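PDB 3OZY: putative mandelate racemase, which is of unknown function but belongs to the enolase superfamily, and probably abstracts the alpha proton of a carboxylate substrate, perhaps an acid sugar, held by magnesium. Local coordinates for residues L230-I235 / E254-R259. Sequence-based numbering, arbitrary orientation. Where two conformers were deposited one is given.
Sequences LSIDDI and ENLYTR. With MG (magnesium ion), chain C.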
ATOM      1  N   LEU A 230       5.401 -10.531  14.322  1.00  6.59           N
ATOM      2  CA  LEU A 230       4.151  -9.818  14.577  1.00  5.92           C
ATOM      3  C   LEU A 230       3.637  -9.214  13.287  1.00  5.63           C
ATOM      4  O   LEU A 230       4.342  -9.168  12.281  1.00  6.53           O
ATOM      5  CB  LEU A 230       4.388  -8.662  15.559  1.00  6.32           C
ATOM      6  CG  LEU A 230       5.065  -9.022  16.883  1.00  6.24           C
ATOM      7  CD1 LEU A 230       5.497  -7.760  17.613  1.00  9.06           C
ATOM      8  CD2 LEU A 230       4.138  -9.851  17.762  1.00  8.68           C
ATOM      9  N   SER A 231       2.409  -8.716  13.331  1.00  7.06           N
ATOM     10  CA  SER A 231       1.914  -7.837  12.286  1.00  6.16           C
ATOM     11  C   SER A 231       2.968  -6.797  11.929  1.00  6.46           C
ATOM     12  O   SER A 231       3.547  -6.158  12.820  1.00  6.86           O
ATOM     13  CB  SER A 231       0.675  -7.105  12.794  1.00  7.82           C
ATOM     14  OG  SER A 231       0.343  -6.042  11.909  1.00  8.90           O
ATOM     15  N   ILE A 232       3.197  -6.595  10.634  0.52  6.44           N
ATOM     16  CA  ILE A 232       4.136  -5.558  10.209  0.52  6.75           C
ATOM     17  C   ILE A 232       3.646  -4.159  10.563  0.52  7.07           C
ATOM     18  O   ILE A 232       4.405  -3.201  10.466  0.52  6.60           O
ATOM     19  CB  ILE A 232       4.464  -5.609   8.688  0.52  6.02           C
ATOM     20  CG1 ILE A 232       3.427  -4.848   7.848  0.52  6.84           C
ATOM     21  CG2 ILE A 232       4.643  -7.052   8.220  0.52  6.78           C
ATOM     22  CD1 ILE A 232       2.093  -5.539   7.742  0.52  7.05           C
ATOM     23  N   ASP A 233       2.386  -4.051  10.976  1.00  5.57           N
ATOM     24  CA  ASP A 233       1.829  -2.774  11.388  1.00  7.39           C
ATOM     25  C   ASP A 233       2.148  -2.404  12.829  1.00  8.35           C
ATOM     26  O   ASP A 233       1.892  -1.265  13.244  1.00  7.59           O
ATOM     27  CB  ASP A 233       0.319  -2.779  11.167  1.00  7.75           C
ATOM     28  CG  ASP A 233      -0.043  -2.757   9.698  1.00  6.84           C
ATOM     29  OD1 ASP A 233       0.596  -1.984   8.957  1.00  8.14           O
ATOM     30  OD2 ASP A 233      -0.942  -3.515   9.283  1.00  8.69           O
ATOM     31  N   ASP A 234       2.686  -3.352  13.598  1.00  7.22           N
ATOM     32  CA  ASP A 234       2.977  -3.122  15.010  1.00  7.06           C
ATOM     33  C   ASP A 234       4.478  -2.881  15.215  1.00  5.52           C
ATOM     34  O   ASP A 234       5.221  -3.782  15.627  1.00  6.18           O
ATOM     35  CB  ASP A 234       2.507  -4.320  15.837  1.00  7.03           C
ATOM     36  CG  ASP A 234       2.724  -4.120  17.311  1.00  6.52           C
ATOM     37  OD1 ASP A 234       3.090  -2.989  17.709  1.00  7.47           O
ATOM     38  OD2 ASP A 234       2.520  -5.088  18.079  1.00  7.53           O
ATOM     39  N   ILE A 235       4.936  -1.670  14.909  1.00  6.32           N
ATOM     40  CA  ILE A 235       6.355  -1.358  15.049  1.00  7.37           C
ATOM     41  C   ILE A 235       6.827  -1.477  16.504  1.00  7.20           C
ATOM     42  O   ILE A 235       7.889  -2.054  16.786  1.00  7.34           O
ATOM     43  CB  ILE A 235       6.680   0.039  14.480  1.00  6.47           C
ATOM     44  CG1 ILE A 235       6.346   0.073  12.982  1.00  8.22           C
ATOM     45  CG2 ILE A 235       8.150   0.361  14.687  1.00 10.34           C
ATOM     46  CD1 ILE A 235       6.580   1.428  12.311  1.00  8.91           C
ATOM     47  N   GLU A 254       9.532  -8.442   4.043  1.00  6.66           N
ATOM     48  CA  GLU A 254       8.903  -8.835   2.782  1.00  7.02           C
ATOM     49  C   GLU A 254       7.591  -8.093   2.539  1.00  9.17           C
ATOM     50  O   GLU A 254       7.172  -7.933   1.395  1.00  8.79           O
ATOM     51  CB  GLU A 254       8.693 -10.338   2.692  1.00  9.21           C
ATOM     52  CG  GLU A 254       7.527 -10.850   3.484  1.00 10.54           C
ATOM     53  CD  GLU A 254       7.607 -12.340   3.663  1.00 11.57           C
ATOM     54  OE1 GLU A 254       6.650 -13.040   3.290  1.00 15.90           O
ATOM     55  OE2 GLU A 254       8.642 -12.801   4.166  1.00 11.42           O
ATOM     56  N   ASN A 255       6.950  -7.626   3.609  1.00  6.71           N
ATOM     57  CA  ASN A 255       5.663  -6.958   3.474  1.00  6.46           C
ATOM     58  C   ASN A 255       5.693  -5.477   3.848  1.00  6.19           C
ATOM     59  O   ASN A 255       4.649  -4.849   4.008  1.00  7.53           O
ATOM     60  CB  ASN A 255       4.583  -7.741   4.229  1.00  5.93           C
ATOM     61  CG  ASN A 255       4.244  -9.038   3.527  1.00  6.88           C
ATOM     62  OD1 ASN A 255       3.937  -9.040   2.331  1.00  6.84           O
ATOM     63  ND2 ASN A 255       4.329 -10.148   4.247  1.00  7.00           N
ATOM     64  N   LEU A 256       6.905  -4.935   3.951  1.00  5.94           N
ATOM     65  CA  LEU A 256       7.140  -3.505   4.149  1.00  7.07           C
ATOM     66  C   LEU A 256       7.705  -2.938   2.863  1.00  6.36           C
ATOM     67  O   LEU A 256       8.458  -3.606   2.161  1.00  7.82           O
ATOM     68  CB  LEU A 256       8.133  -3.284   5.288  1.00  7.87           C
ATOM     69  CG  LEU A 256       7.654  -3.725   6.663  1.00  9.02           C
ATOM     70  CD1 LEU A 256       8.825  -3.670   7.631  1.00 11.01           C
ATOM     71  CD2 LEU A 256       6.517  -2.835   7.132  1.00  9.24           C
ATOM     72  N   TYR A 257       7.336  -1.701   2.549  1.00  6.37           N
ATOM     73  CA  TYR A 257       7.618  -1.123   1.240  1.00  6.77           C
ATOM     74  C   TYR A 257       8.377   0.193   1.323  1.00  7.05           C
ATOM     75  O   TYR A 257       8.008   1.084   2.095  1.00  6.60           O
ATOM     76  CB  TYR A 257       6.305  -0.907   0.482  1.00  7.30           C
ATOM     77  CG  TYR A 257       5.610  -2.207   0.149  1.00  5.94           C
ATOM     78  CD1 TYR A 257       5.857  -2.858  -1.059  1.00  6.66           C
ATOM     79  CD2 TYR A 257       4.710  -2.795   1.039  1.00  7.20           C
ATOM     80  CE1 TYR A 257       5.238  -4.053  -1.364  1.00  6.86           C
ATOM     81  CE2 TYR A 257       4.087  -4.003   0.739  1.00  6.89           C
ATOM     82  CZ  TYR A 257       4.355  -4.622  -0.469  1.00  7.09           C
ATOM     83  OH  TYR A 257       3.757  -5.821  -0.807  1.00  8.06           O
ATOM     84  N   THR A 258       9.403   0.310   0.479  1.00  6.12           N
ATOM     85  CA  THR A 258      10.280   1.486   0.359  1.00  6.46           C
ATOM     86  C   THR A 258      11.169   1.682   1.574  1.00  7.06           C
ATOM     87  O   THR A 258      10.929   1.133   2.656  1.00  7.35           O
ATOM     88  CB  THR A 258       9.536   2.830   0.073  1.00  7.17           C
ATOM     89  OG1 THR A 258       9.034   3.384   1.300  1.00  7.50           O
ATOM     90  CG2 THR A 258       8.422   2.660  -0.961  1.00  9.08           C
ATOM     91  N   ARG A 259      12.189   2.511   1.390  1.00  6.69           N
ATOM     92  CA  ARG A 259      13.086   2.835   2.484  1.00  6.91           C
ATOM     93  C   ARG A 259      12.355   3.540   3.630  1.00  6.97           C
ATOM     94  O   ARG A 259      12.839   3.541   4.763  1.00  8.87           O
ATOM     95  CB  ARG A 259      14.234   3.710   1.987  1.00  8.12           C
ATOM     96  CG  ARG A 259      13.844   5.137   1.677  1.00  9.28           C
ATOM     97  CD  ARG A 259      14.980   5.833   0.947  1.00 12.50           C
ATOM     98  NE  ARG A 259      15.084   5.380  -0.442  1.00 13.01           N
ATOM     99  CZ  ARG A 259      16.055   5.741  -1.276  1.00 15.40           C
ATOM    100  NH1 ARG A 259      17.039   6.531  -0.863  1.00 17.47           N
ATOM    101  NH2 ARG A 259      16.050   5.297  -2.521  1.00 14.21           N
TER
HETATM  102 MG    MG C 390       8.954 -14.628   5.285  1.00  7.94          MG
HETATM  103  O   HOH W   1       7.029 -15.478   4.187  1.00 12.10           O
HETATM  104  O   HOH W   2       7.349 -13.953   6.669  1.00  9.12           O
HETATM  105  O   HOH W   3      10.138 -15.805   3.604  1.00  9.83           O
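At the C-terminal ends of the barrel strands in this enolase-superfamily fold, the loop after strand 225-227 packs against the loop after strand 249-252, with Ile232 resting on Asn255 and Leu256. The Ile232 side chain carries the whole of its loop's share. Ile232 CG1 lies 3.8 Å from Leu256 CD2, the two side chains running past each other in opposite directions. Ile232 CG1 also sits 4.0 Å from the backbone O of Asn255. The other branch, Ile232 CG2, approaches Asn255 CB at 4.1 Å, where the side chains cross at about a right angle. These contacts belong to one of two conformers modelled for Ile232, in which chi1 of 85° sets CG1 between the backbone N and the carbonyl carbon. Leu256 also reaches Phe262 and Tyr265 of helix 258-267.

The first loop holds its own shape: Ser231 OG accepts from Asp233 N at 3.0 Å in an ST turn, within a type I turn closed by Asp234 N to Ser231 O. Asp233 OD1 makes a salt bridge to Arg100 of the second subunit and a hydrogen bond to ND1 of that subunit's His99, which packs on both Ile232 and Leu256.

Next to Asn255, Glu254 OE2 binds magnesium at 2.2 Å, completing a carboxylate trio with Asp201 and Glu227, while Glu254 OE1 accepts from a metal-bound water at 2.6 Å. Asn255 ND2 hydrogen-bonds Glu228 OE2, linking the residues that follow ligands Glu254 and Glu227. The direct joint between the loops is thus purely van der Waals, set between a metal ligand and the subunit interface.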